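Local structure of MxaA (Stigmatella aurantiaca, 4W4T) at residues G254-D259 / S404-S409; G268-G273 / F328-R333; V295-R300 / L385-G390. The protein uses NADPH in its terminal reductase domain to release the finished myxalamid chain from the PKS-NRPS assembly line, probably by reducing it to a primary alcohol. One frame throughout, in Å; residues are numbered along the deposited sequence.

Contact 1 of 3, residues G254-D259 / S404-S409; sequences GAWNTD and STYLSS
Tyr-406 reaches from its helix to Trp-256 and Gly-254, and most of its side chain has a partner. Tyr-406 CB starts the contact, 4.1 Å from Trp-256 CZ3. Chi1 of -72° sets Tyr-406 CG opposite its own carbonyl carbon; the turn about CB-CG then presents one face to the indole. Tyr-406 CD2 comes within 3.5 Å of Trp-256 CZ3. The pair is edge-to-face, the six-membered indole ring meeting the phenol face, planes at 54°. At the phenol's own edge, Tyr-406 CD1 lies 4.2 Å from Gly-254 CA. Beyond the ring, the hydroxyl is hydrogen-bonded to Gly-249 O and Thr-248 OG1, so a tyrosine serves both an apolar face and a polar tip. Gly-254, at phi 77° and lacking a side chain, lets the loop lie close to Thr-405 and Ser-409. A water donates to Gly-254 O (2.6 Å) and to Tyr-406 O (3.1 Å), joining loop and helix. Arg-413 adds hydrogen bonds to Trp-256 O and Ser-409 OG. Trp-256 also meets the ring of Phe-66, an NADPH-site residue, and Val-262 and Cys-263, so the contact links helix 400-412 to helices 66-78 and 261-272 just beyond strand 239-248.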
ATOM      1  N   GLY A 254     -23.584  16.183  -6.862  1.00 20.05           N
ATOM      2  CA  GLY A 254     -22.242  16.023  -6.337  1.00 15.73           C
ATOM      3  C   GLY A 254     -21.939  14.613  -5.862  1.00 19.32           C
ATOM      4  O   GLY A 254     -20.877  14.365  -5.284  1.00 21.42           O
ATOM      5  N   ALA A 255     -22.870  13.688  -6.085  1.00 18.27           N
ATOM      6  CA  ALA A 255     -22.690  12.305  -5.626  1.00 20.10           C
ATOM      7  C   ALA A 255     -21.378  11.760  -6.154  1.00 16.77           C
ATOM      8  O   ALA A 255     -21.118  11.796  -7.352  1.00 16.98           O
ATOM      9  CB  ALA A 255     -23.843  11.429  -6.066  1.00 19.32           C
ATOM     10  N   TRP A 256     -20.539  11.285  -5.248  1.00 18.53           N
ATOM     11  CA  TRP A 256     -19.200  10.863  -5.618  1.00 20.30           C
ATOM     12  C   TRP A 256     -18.633   9.952  -4.561  1.00 22.37           C
ATOM     13  O   TRP A 256     -18.568  10.298  -3.386  1.00 23.97           O
ATOM     14  CB  TRP A 256     -18.285  12.069  -5.799  1.00 19.01           C
ATOM     15  CG  TRP A 256     -17.050  11.843  -6.623  1.00 19.20           C
ATOM     16  CD1 TRP A 256     -16.593  10.668  -7.153  1.00 21.63           C
ATOM     17  CD2 TRP A 256     -16.106  12.848  -7.000  1.00 20.68           C
ATOM     18  NE1 TRP A 256     -15.421  10.888  -7.843  1.00 20.66           N
ATOM     19  CE2 TRP A 256     -15.103  12.219  -7.767  1.00 22.39           C
ATOM     20  CE3 TRP A 256     -16.019  14.224  -6.771  1.00 18.91           C
ATOM     21  CZ2 TRP A 256     -14.020  12.923  -8.300  1.00 19.70           C
ATOM     22  CZ3 TRP A 256     -14.954  14.922  -7.302  1.00 20.07           C
ATOM     23  CH2 TRP A 256     -13.964  14.266  -8.058  1.00 20.60           C
ATOM     24  N   ASN A 257     -18.224   8.777  -4.998  1.00 25.21           N
ATOM     25  CA  ASN A 257     -17.610   7.794  -4.130  1.00 26.80           C
ATOM     26  C   ASN A 257     -16.277   8.294  -3.533  1.00 25.42           C
ATOM     27  O   ASN A 257     -15.320   8.481  -4.267  1.00 25.54           O
ATOM     28  CB  ASN A 257     -17.424   6.518  -4.947  1.00 27.28           C
ATOM     29  CG  ASN A 257     -16.480   5.579  -4.319  1.00 35.45           C
ATOM     30  OD1 ASN A 257     -16.614   5.233  -3.148  1.00 38.47           O
ATOM     31  ND2 ASN A 257     -15.477   5.171  -5.079  1.00 36.88           N
ATOM     32  N   THR A 258     -16.209   8.506  -2.216  1.00 25.72           N
ATOM     33  CA  THR A 258     -15.046   9.209  -1.622  1.00 27.71           C
ATOM     34  C   THR A 258     -13.749   8.406  -1.491  1.00 30.76           C
ATOM     35  O   THR A 258     -12.709   8.971  -1.187  1.00 29.18           O
ATOM     36  CB  THR A 258     -15.358   9.755  -0.208  1.00 28.40           C
ATOM     37  OG1 THR A 258     -15.619   8.673   0.694  1.00 29.04           O
ATOM     38  CG2 THR A 258     -16.541  10.728  -0.233  1.00 28.65           C
ATOM     39  N   ASP A 259     -13.812   7.097  -1.690  1.00 30.21           N
ATOM     40  CA  ASP A 259     -12.612   6.264  -1.708  1.00 36.29           C
ATOM     41  C   ASP A 259     -11.919   6.349  -3.087  1.00 32.93           C
ATOM     42  O   ASP A 259     -10.837   5.801  -3.304  1.00 32.65           O
ATOM     43  CB  ASP A 259     -12.995   4.826  -1.332  1.00 41.35           C
ATOM     44  CG  ASP A 259     -11.966   3.803  -1.764  1.00 51.18           C
ATOM     45  OD1 ASP A 259     -10.893   3.736  -1.121  1.00 62.88           O
ATOM     46  OD2 ASP A 259     -12.206   3.100  -2.779  1.00 56.44           O
ATOM     47  N   SER A 404     -17.624  23.605  -7.012  1.00 16.50           N
ATOM     48  CA  SER A 404     -18.338  23.928  -5.775  1.00 17.36           C
ATOM     49  C   SER A 404     -19.375  22.852  -5.444  1.00 16.94           C
ATOM     50  O   SER A 404     -19.536  22.467  -4.287  1.00 17.70           O
ATOM     51  CB  SER A 404     -19.012  25.298  -5.871  1.00 19.89           C
ATOM     52  OG  SER A 404     -19.688  25.593  -4.661  1.00 21.59           O
ATOM     53  N   THR A 405     -20.070  22.371  -6.466  1.00 17.82           N
ATOM     54  CA  THR A 405     -21.023  21.278  -6.288  1.00 18.80           C
ATOM     55  C   THR A 405     -20.327  20.069  -5.669  1.00 16.86           C
ATOM     56  O   THR A 405     -20.799  19.506  -4.676  1.00 17.36           O
ATOM     57  CB  THR A 405     -21.686  20.909  -7.623  1.00 18.03           C
ATOM     58  OG1 THR A 405     -22.477  22.015  -8.067  1.00 19.08           O
ATOM     59  CG2 THR A 405     -22.589  19.665  -7.469  1.00 19.05           C
ATOM     60  N   TYR A 406     -19.176  19.705  -6.227  1.00 14.60           N
ATOM     61  CA  TYR A 406     -18.386  18.573  -5.719  1.00 16.12           C
ATOM     62  C   TYR A 406     -17.931  18.806  -4.285  1.00 17.70           C
ATOM     63  O   TYR A 406     -18.189  17.992  -3.399  1.00 16.69           O
ATOM     64  CB  TYR A 406     -17.166  18.331  -6.610  1.00 13.23           C
ATOM     65  CG  TYR A 406     -17.452  17.726  -7.975  1.00 14.78           C
ATOM     66  CD1 TYR A 406     -18.713  17.238  -8.304  1.00 15.02           C
ATOM     67  CD2 TYR A 406     -16.445  17.619  -8.928  1.00 15.05           C
ATOM     68  CE1 TYR A 406     -18.960  16.673  -9.545  1.00 14.15           C
ATOM     69  CE2 TYR A 406     -16.679  17.042 -10.170  1.00 16.12           C
ATOM     70  CZ  TYR A 406     -17.933  16.564 -10.471  1.00 14.50           C
ATOM     71  OH  TYR A 406     -18.169  15.974 -11.698  1.00 14.70           O
ATOM     72  N   LEU A 407     -17.246  19.923  -4.048  1.00 15.36           N
ATOM     73  CA  LEU A 407     -16.731  20.194  -2.715  1.00 16.89           C
ATOM     74  C   LEU A 407     -17.852  20.301  -1.668  1.00 18.13           C
ATOM     75  O   LEU A 407     -17.689  19.817  -0.559  1.00 18.57           O
ATOM     76  CB  LEU A 407     -15.881  21.470  -2.731  1.00 16.50           C
ATOM     77  CG  LEU A 407     -14.628  21.368  -3.606  1.00 17.83           C
ATOM     78  CD1 LEU A 407     -13.832  22.689  -3.623  1.00 17.15           C
ATOM     79  CD2 LEU A 407     -13.742  20.219  -3.145  1.00 16.67           C
ATOM     80  N   SER A 408     -18.980  20.924  -2.019  1.00 18.62           N
ATOM     81  CA  SER A 408     -20.089  21.082  -1.068  1.00 20.48           C
ATOM     82  C   SER A 408     -20.606  19.722  -0.572  1.00 21.21           C
ATOM     83  O   SER A 408     -20.879  19.542   0.618  1.00 18.81           O
ATOM     84  CB  SER A 408     -21.245  21.877  -1.692  1.00 22.35           C
ATOM     85  OG  SER A 408     -20.812  23.147  -2.180  1.00 23.14           O
ATOM     86  N   SER A 409     -20.714  18.774  -1.497  1.00 18.85           N
ATOM     87  CA  SER A 409     -21.128  17.412  -1.167  1.00 19.83           C
ATOM     88  C   SER A 409     -20.111  16.714  -0.257  1.00 22.51           C
ATOM     89  O   SER A 409     -20.488  16.069   0.722  1.00 22.63           O
ATOM     90  CB  SER A 409     -21.340  16.600  -2.446  1.00 21.06           C
ATOM     91  OG  SER A 409     -21.701  15.252  -2.139  1.00 22.89           O
TER
HETATM   92  O   HOH W   1     -18.526  15.192  -4.679  1.00 23.25           O

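Contact 2 of 3, residues G268-G273 / F328-R333; sequences GCVRMG and FGYGLR
The first torsions of Val-270 and Tyr-330 aim the two side chains at each other: chi1 of 165° in Val-270 sets CG1 opposite the backbone N, and -66° in Tyr-330 places its ring beside that residue's own N, one face toward the valine. Val-270 CG1 then sits over the face, 4.0 Å from the Tyr-330 centroid, a CH-pi contact. The second methyl, Val-270 CG2, lies 3.9 Å from Tyr-330 CG, so both branches of a beta-branched residue are used. The phenol's hydroxyl is hydrogen-bonded to Lys-417 O. Leu-332 sends CD2 against the helix backbone, 3.4 Å from Cys-269 O, while also packing on Trp-322 and Met-325 of helix 318-328.

The helix closes after Met-272 with Gly-273 as the C-prime residue of a Schellman motif, whose positive phi suits glycine. There the chain turns toward Arg-333, and Arg-333 N donates to Gly-273 O at 2.9 Å, with an N-H...O angle of 165°. This bond leads into the small parallel sheet of strands 274-277 and 333-336, continued by backbone bonding of Arg-333 with Ala-275. Bent at chi3, the Arg-333 side chain brings one face of its guanidinium over the same oxygen, with NH1 at 3.6 Å from Gly-273 O. Nearby, a water donates to Val-270 O and to Gly-331 O, 2.8 Å each.

The chemistry is thus divided: methyl groups and an aromatic face fill one end, whereas backbone amide, carbonyls and water hold the other. The positive guanidinium, face-on to Gly-273 O without a hydrogen bond to it, would probably add some electrostatic attraction.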
ATOM      1  N   GLY A 268      -6.038  15.424   0.098  1.00 16.91           N
ATOM      2  CA  GLY A 268      -4.634  15.552   0.454  1.00 18.24           C
ATOM      3  C   GLY A 268      -4.118  16.953   0.184  1.00 16.57           C
ATOM      4  O   GLY A 268      -3.425  17.531   1.007  1.00 17.93           O
ATOM      5  N   CYS A 269      -4.463  17.511  -0.971  1.00 17.56           N
ATOM      6  CA  CYS A 269      -4.010  18.862  -1.294  1.00 18.63           C
ATOM      7  C   CYS A 269      -4.596  19.856  -0.310  1.00 18.72           C
ATOM      8  O   CYS A 269      -3.902  20.766   0.158  1.00 19.37           O
ATOM      9  CB  CYS A 269      -4.381  19.241  -2.727  1.00 17.63           C
ATOM     10  SG  CYS A 269      -3.421  18.335  -3.954  1.00 22.56           S
ATOM     11  N   VAL A 270      -5.875  19.686   0.001  1.00 17.85           N
ATOM     12  CA  VAL A 270      -6.541  20.601   0.925  1.00 19.68           C
ATOM     13  C   VAL A 270      -5.911  20.521   2.311  1.00 20.84           C
ATOM     14  O   VAL A 270      -5.599  21.549   2.921  1.00 18.14           O
ATOM     15  CB  VAL A 270      -8.060  20.314   1.005  1.00 18.59           C
ATOM     16  CG1 VAL A 270      -8.679  21.001   2.201  1.00 18.36           C
ATOM     17  CG2 VAL A 270      -8.726  20.804  -0.257  1.00 19.20           C
ATOM     18  N   ARG A 271      -5.691  19.307   2.800  1.00 19.00           N
ATOM     19  CA  ARG A 271      -5.138  19.146   4.145  1.00 18.49           C
ATOM     20  C   ARG A 271      -3.703  19.661   4.261  1.00 20.71           C
ATOM     21  O   ARG A 271      -3.326  20.236   5.286  1.00 22.43           O
ATOM     22  CB  ARG A 271      -5.236  17.685   4.571  1.00 19.54           C
ATOM     23  CG  ARG A 271      -6.676  17.256   4.854  1.00 23.03           C
ATOM     24  CD  ARG A 271      -6.761  15.835   5.374  1.00 27.55           C
ATOM     25  NE  ARG A 271      -6.082  15.707   6.657  1.00 32.21           N
ATOM     26  CZ  ARG A 271      -5.222  14.737   6.951  1.00 35.99           C
ATOM     27  NH1 ARG A 271      -4.940  13.796   6.053  1.00 35.67           N
ATOM     28  NH2 ARG A 271      -4.652  14.702   8.150  1.00 35.85           N
HETATM   29  N   MSE A 272      -2.904  19.489   3.217  1.00 16.83           N
HETATM   30  CA  MSE A 272      -1.537  20.006   3.234  1.00 19.74           C
HETATM   31  C   MSE A 272      -1.471  21.488   2.919  1.00 20.66           C
HETATM   32  O   MSE A 272      -0.509  22.160   3.279  1.00 22.35           O
HETATM   33  CB  MSE A 272      -0.658  19.265   2.238  1.00 16.64           C
HETATM   34  CG  MSE A 272      -0.495  17.801   2.579  1.00 22.39           C
HETATM   35 SE   MSE A 272       0.870  17.037   1.431  1.00 39.93          SE
HETATM   36  CE  MSE A 272      -0.201  16.801  -0.146  1.00 16.46           C
ATOM     37  N   GLY A 273      -2.486  21.987   2.223  1.00 18.31           N
ATOM     38  CA  GLY A 273      -2.512  23.388   1.835  1.00 19.82           C
ATOM     39  C   GLY A 273      -1.637  23.654   0.624  1.00 21.58           C
ATOM     40  O   GLY A 273      -1.245  24.786   0.363  1.00 18.95           O
ATOM     41  N   PHE A 328     -13.804  28.340  -3.680  1.00 17.21           N
ATOM     42  CA  PHE A 328     -14.674  27.666  -2.737  1.00 16.40           C
ATOM     43  C   PHE A 328     -14.244  27.953  -1.304  1.00 15.03           C
ATOM     44  O   PHE A 328     -15.068  27.952  -0.398  1.00 17.84           O
ATOM     45  CB  PHE A 328     -14.677  26.151  -2.989  1.00 15.18           C
ATOM     46  CG  PHE A 328     -15.638  25.405  -2.114  1.00 16.17           C
ATOM     47  CD1 PHE A 328     -16.984  25.351  -2.440  1.00 17.55           C
ATOM     48  CD2 PHE A 328     -15.208  24.783  -0.959  1.00 16.95           C
ATOM     49  CE1 PHE A 328     -17.885  24.657  -1.635  1.00 19.24           C
ATOM     50  CE2 PHE A 328     -16.100  24.091  -0.146  1.00 19.71           C
ATOM     51  CZ  PHE A 328     -17.439  24.035  -0.484  1.00 19.90           C
ATOM     52  N   GLY A 329     -12.950  28.185  -1.089  1.00 15.49           N
ATOM     53  CA  GLY A 329     -12.484  28.605   0.220  1.00 17.20           C
ATOM     54  C   GLY A 329     -11.261  27.902   0.778  1.00 18.87           C
ATOM     55  O   GLY A 329     -10.888  28.137   1.931  1.00 20.77           O
ATOM     56  N   TYR A 330     -10.630  27.043  -0.018  1.00 16.97           N
ATOM     57  CA  TYR A 330      -9.470  26.300   0.458  1.00 17.38           C
ATOM     58  C   TYR A 330      -8.164  26.929  -0.003  1.00 18.80           C
ATOM     59  O   TYR A 330      -7.959  27.153  -1.193  1.00 18.65           O
ATOM     60  CB  TYR A 330      -9.527  24.851  -0.022  1.00 18.32           C
ATOM     61  CG  TYR A 330     -10.669  24.054   0.567  1.00 18.85           C
ATOM     62  CD1 TYR A 330     -10.791  23.899   1.937  1.00 18.82           C
ATOM     63  CD2 TYR A 330     -11.611  23.441  -0.251  1.00 18.60           C
ATOM     64  CE1 TYR A 330     -11.827  23.174   2.483  1.00 19.95           C
ATOM     65  CE2 TYR A 330     -12.656  22.718   0.286  1.00 17.55           C
ATOM     66  CZ  TYR A 330     -12.753  22.587   1.659  1.00 18.74           C
ATOM     67  OH  TYR A 330     -13.779  21.860   2.206  1.00 21.39           O
ATOM     68  N   GLY A 331      -7.270  27.199   0.936  1.00 18.70           N
ATOM     69  CA  GLY A 331      -5.957  27.694   0.569  1.00 20.90           C
ATOM     70  C   GLY A 331      -5.121  26.638  -0.127  1.00 17.92           C
ATOM     71  O   GLY A 331      -5.094  25.487   0.292  1.00 20.62           O
ATOM     72  N   LEU A 332      -4.446  27.033  -1.200  1.00 21.07           N
ATOM     73  CA  LEU A 332      -3.566  26.137  -1.931  1.00 20.84           C
ATOM     74  C   LEU A 332      -2.345  26.888  -2.448  1.00 21.97           C
ATOM     75  O   LEU A 332      -2.446  27.716  -3.361  1.00 19.44           O
ATOM     76  CB  LEU A 332      -4.314  25.477  -3.100  1.00 17.71           C
ATOM     77  CG  LEU A 332      -5.417  24.460  -2.794  1.00 18.45           C
ATOM     78  CD1 LEU A 332      -6.048  23.991  -4.102  1.00 17.86           C
ATOM     79  CD2 LEU A 332      -4.887  23.258  -1.997  1.00 20.02           C
ATOM     80  N   ARG A 333      -1.190  26.616  -1.851  1.00 19.54           N
ATOM     81  CA  ARG A 333       0.076  27.025  -2.446  1.00 21.72           C
ATOM     82  C   ARG A 333       0.363  26.087  -3.599  1.00 23.81           C
ATOM     83  O   ARG A 333      -0.017  24.915  -3.557  1.00 27.36           O
ATOM     84  CB  ARG A 333       1.225  26.978  -1.427  1.00 25.81           C
ATOM     85  CG  ARG A 333       1.005  27.796  -0.181  1.00 29.31           C
ATOM     86  CD  ARG A 333       2.281  27.863   0.666  1.00 35.69           C
ATOM     87  NE  ARG A 333       2.858  26.537   0.862  1.00 41.67           N
ATOM     88  CZ  ARG A 333       2.417  25.655   1.751  1.00 41.06           C
ATOM     89  NH1 ARG A 333       1.398  25.966   2.546  1.00 44.08           N
ATOM     90  NH2 ARG A 333       2.995  24.463   1.845  1.00 41.18           N
TER
HETATM   91  O   HOH W   2      -6.513  24.136   2.243  1.00 22.58           O

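Contact 3 of 3, residues V295-R300 / L385-G390; sequences VDLSMR and LKALGG
An apolar helix-to-helix contact, in which Leu-297 and Asp-296 meet Ala-387 and Leu-388, ties helix 382-388 to the Rossmann-fold core. Helix 287-298 follows strand 285-286 and precedes strand 307-310, both members of the large parallel sheet, and Leu-297 packs on Tyr-308 and Leu-310 of that second strand. Ala-387 rests on Tyr-308 too, so the later helix also touches strand 307-310.

Leu-297 CD2 is 3.6 Å from Ala-387 CB. The small alanine methyl points toward helix 287-298, and its size suits the approach of the two backbones, whose CA atoms come to 7.2 Å at Leu-297 and Ala-387. Leu-388 is a longer residue set beside it. With chi2 at -175° Leu-388 CD1 continues the extended chain, which leaves CD2 as the branch turned to Leu-297 CG, at 4.1 Å. The two leucine side chains cross at about a right angle. The same Leu-388 CD2 touches Asp-296 CB at 3.7 Å, while the leucine also packs on Tyr-289 and Ala-293, earlier in the same core helix.

Asp-296 thus plays two parts: its methylene joins the apolar patch, and its carboxylate turns to a salt bridge with Arg-78 and a hydrogen bond with Thr-393. Arg-300, just past the helix end, lies alongside Ala-387, with Arg-300 NE 3.8 Å from Ala-387 CB. Bent at chi3 (47°), it brings one guanidinium face over Ala-387 O, which stands 3.4 Å from Arg-300 NH1 at an angle too poor for a hydrogen bond.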
ATOM      1  N   VAL A 295     -25.930   4.639 -22.182  1.00 14.34           N
ATOM      2  CA  VAL A 295     -27.271   4.165 -22.515  1.00 16.92           C
ATOM      3  C   VAL A 295     -27.695   4.711 -23.876  1.00 18.65           C
ATOM      4  O   VAL A 295     -28.174   3.957 -24.709  1.00 19.35           O
ATOM      5  CB  VAL A 295     -28.298   4.542 -21.430  1.00 18.14           C
ATOM      6  CG1 VAL A 295     -29.727   4.202 -21.891  1.00 21.26           C
ATOM      7  CG2 VAL A 295     -27.979   3.816 -20.133  1.00 17.57           C
ATOM      8  N   ASP A 296     -27.480   5.979 -24.138  1.00 19.04           N
ATOM      9  CA  ASP A 296     -27.798   6.568 -25.415  1.00 18.81           C
ATOM     10  C   ASP A 296     -27.121   5.856 -26.556  1.00 18.55           C
ATOM     11  O   ASP A 296     -27.739   5.498 -27.478  1.00 19.96           O
ATOM     12  CB  ASP A 296     -27.444   8.057 -25.438  1.00 17.75           C
ATOM     13  CG  ASP A 296     -28.502   8.914 -24.793  1.00 26.20           C
ATOM     14  OD1 ASP A 296     -29.594   8.466 -24.545  1.00 32.57           O
ATOM     15  OD2 ASP A 296     -28.276  10.070 -24.578  1.00 29.07           O
ATOM     16  N   LEU A 297     -25.826   5.653 -26.455  1.00 16.92           N
ATOM     17  CA  LEU A 297     -25.063   5.022 -27.532  1.00 16.60           C
ATOM     18  C   LEU A 297     -25.477   3.565 -27.710  1.00 17.38           C
ATOM     19  O   LEU A 297     -25.503   3.057 -28.829  1.00 18.38           O
ATOM     20  CB  LEU A 297     -23.565   5.099 -27.260  1.00 15.91           C
ATOM     21  CG  LEU A 297     -22.974   6.512 -27.365  1.00 16.71           C
ATOM     22  CD1 LEU A 297     -21.630   6.563 -26.638  1.00 16.05           C
ATOM     23  CD2 LEU A 297     -22.811   6.908 -28.835  1.00 19.74           C
ATOM     24  N   SER A 298     -25.807   2.906 -26.605  1.00 15.54           N
ATOM     25  CA  SER A 298     -26.166   1.487 -26.668  1.00 15.79           C
ATOM     26  C   SER A 298     -27.450   1.283 -27.458  1.00 19.98           C
ATOM     27  O   SER A 298     -27.747   0.172 -27.899  1.00 21.98           O
ATOM     28  CB  SER A 298     -26.329   0.900 -25.268  1.00 17.20           C
ATOM     29  OG  SER A 298     -27.511   1.374 -24.641  1.00 19.68           O
HETATM   30  N   MSE A 299     -28.217   2.353 -27.631  1.00 20.68           N
HETATM   31  CA  MSE A 299     -29.525   2.202 -28.242  1.00 23.78           C
HETATM   32  C   MSE A 299     -29.551   2.626 -29.694  1.00 25.62           C
HETATM   33  O   MSE A 299     -30.608   2.620 -30.329  1.00 28.85           O
HETATM   34  CB  MSE A 299     -30.553   2.960 -27.427  1.00 24.61           C
HETATM   35  CG  MSE A 299     -30.604   2.390 -26.036  1.00 33.71           C
HETATM   36 SE   MSE A 299     -32.313   2.633 -25.204  1.00 70.86          SE
HETATM   37  CE  MSE A 299     -32.291   4.572 -25.210  1.00 35.12           C
ATOM     38  N   ARG A 300     -28.379   2.946 -30.223  1.00 22.55           N
ATOM     39  CA  ARG A 300     -28.230   3.277 -31.628  1.00 24.84           C
ATOM     40  C   ARG A 300     -27.635   2.081 -32.350  1.00 26.00           C
ATOM     41  O   ARG A 300     -26.566   1.605 -31.973  1.00 24.22           O
ATOM     42  CB  ARG A 300     -27.345   4.513 -31.804  1.00 24.42           C
ATOM     43  CG  ARG A 300     -27.888   5.773 -31.128  1.00 23.57           C
ATOM     44  CD  ARG A 300     -26.856   6.894 -31.155  1.00 24.05           C
ATOM     45  NE  ARG A 300     -26.256   7.054 -32.479  1.00 25.24           N
ATOM     46  CZ  ARG A 300     -26.780   7.805 -33.436  1.00 28.29           C
ATOM     47  NH1 ARG A 300     -27.909   8.465 -33.208  1.00 28.02           N
ATOM     48  NH2 ARG A 300     -26.179   7.899 -34.614  1.00 30.45           N
ATOM     49  N   LEU A 385     -19.479  12.854 -29.996  1.00 18.43           N
ATOM     50  CA  LEU A 385     -20.192  14.124 -30.129  1.00 20.73           C
ATOM     51  C   LEU A 385     -21.240  14.049 -31.247  1.00 20.99           C
ATOM     52  O   LEU A 385     -22.405  14.427 -31.047  1.00 20.53           O
ATOM     53  CB  LEU A 385     -19.200  15.257 -30.384  1.00 22.40           C
ATOM     54  CG  LEU A 385     -19.724  16.673 -30.144  1.00 29.53           C
ATOM     55  CD1 LEU A 385     -19.774  17.010 -28.641  1.00 31.12           C
ATOM     56  CD2 LEU A 385     -18.877  17.698 -30.916  1.00 29.65           C
ATOM     57  N   LYS A 386     -20.835  13.533 -32.402  1.00 20.21           N
ATOM     58  CA  LYS A 386     -21.779  13.349 -33.512  1.00 22.72           C
ATOM     59  C   LYS A 386     -22.929  12.420 -33.151  1.00 22.51           C
ATOM     60  O   LYS A 386     -24.099  12.755 -33.371  1.00 18.66           O
ATOM     61  CB  LYS A 386     -21.075  12.813 -34.761  1.00 26.93           C
ATOM     62  CG  LYS A 386     -19.871  13.617 -35.196  1.00 33.23           C
ATOM     63  CD  LYS A 386     -19.409  13.253 -36.612  1.00 42.13           C
ATOM     64  CE  LYS A 386     -18.030  13.850 -36.910  1.00 49.37           C
ATOM     65  NZ  LYS A 386     -16.948  12.822 -36.862  1.00 51.55           N
ATOM     66  N   ALA A 387     -22.614  11.262 -32.579  1.00 18.57           N
ATOM     67  CA  ALA A 387     -23.646  10.276 -32.311  1.00 19.39           C
ATOM     68  C   ALA A 387     -24.671  10.798 -31.294  1.00 20.42           C
ATOM     69  O   ALA A 387     -25.828  10.374 -31.299  1.00 21.09           O
ATOM     70  CB  ALA A 387     -23.018   8.955 -31.821  1.00 21.74           C
ATOM     71  N   LEU A 388     -24.249  11.720 -30.430  1.00 17.40           N
ATOM     72  CA  LEU A 388     -25.131  12.230 -29.387  1.00 17.36           C
ATOM     73  C   LEU A 388     -25.827  13.554 -29.759  1.00 17.68           C
ATOM     74  O   LEU A 388     -26.606  14.071 -28.975  1.00 18.95           O
ATOM     75  CB  LEU A 388     -24.359  12.429 -28.087  1.00 18.47           C
ATOM     76  CG  LEU A 388     -23.820  11.145 -27.439  1.00 16.50           C
ATOM     77  CD1 LEU A 388     -23.200  11.480 -26.100  1.00 17.66           C
ATOM     78  CD2 LEU A 388     -24.919  10.108 -27.286  1.00 19.24           C
ATOM     79  N   GLY A 389     -25.538  14.088 -30.937  1.00 18.57           N
ATOM     80  CA  GLY A 389     -25.961  15.446 -31.281  1.00 20.80           C
ATOM     81  C   GLY A 389     -27.468  15.668 -31.295  1.00 22.40           C
ATOM     82  O   GLY A 389     -27.947  16.780 -31.033  1.00 20.71           O
ATOM     83  N   GLY A 390     -28.221  14.614 -31.600  1.00 21.32           N
ATOM     84  CA  GLY A 390     -29.672  14.689 -31.617  1.00 19.76           C
ATOM     85  C   GLY A 390     -30.272  14.298 -30.282  1.00 21.85           C
ATOM     86  O   GLY A 390     -31.494  14.260 -30.131  1.00 21.93           O
TER

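How the contacts relate
Along the chain the segments run 254-259, 268-273, 295-300, 328-333, 385-390 and 404-409. Contact 1 therefore closes a loop that encloses the other two, whereas contacts 2 and 3 alternate. Contacts 1 and 2 are neighbours, their centres about 16 Å apart, and they touch where Phe-328, at the end of helix 318-328, packs on Ser-404, Leu-407 and Ser-408 of helix 400-412. Contact 3 stands apart, its centre about 27 Å from that of contact 1 and 39 Å from that of contact 2. It packs helix 382-388 against helix 287-298, beside the Rossmann-fold sheet, while contact 1 lies near the NADPH site and contact 2 farther out, where helix 261-272 meets the chain entering strand 333-336.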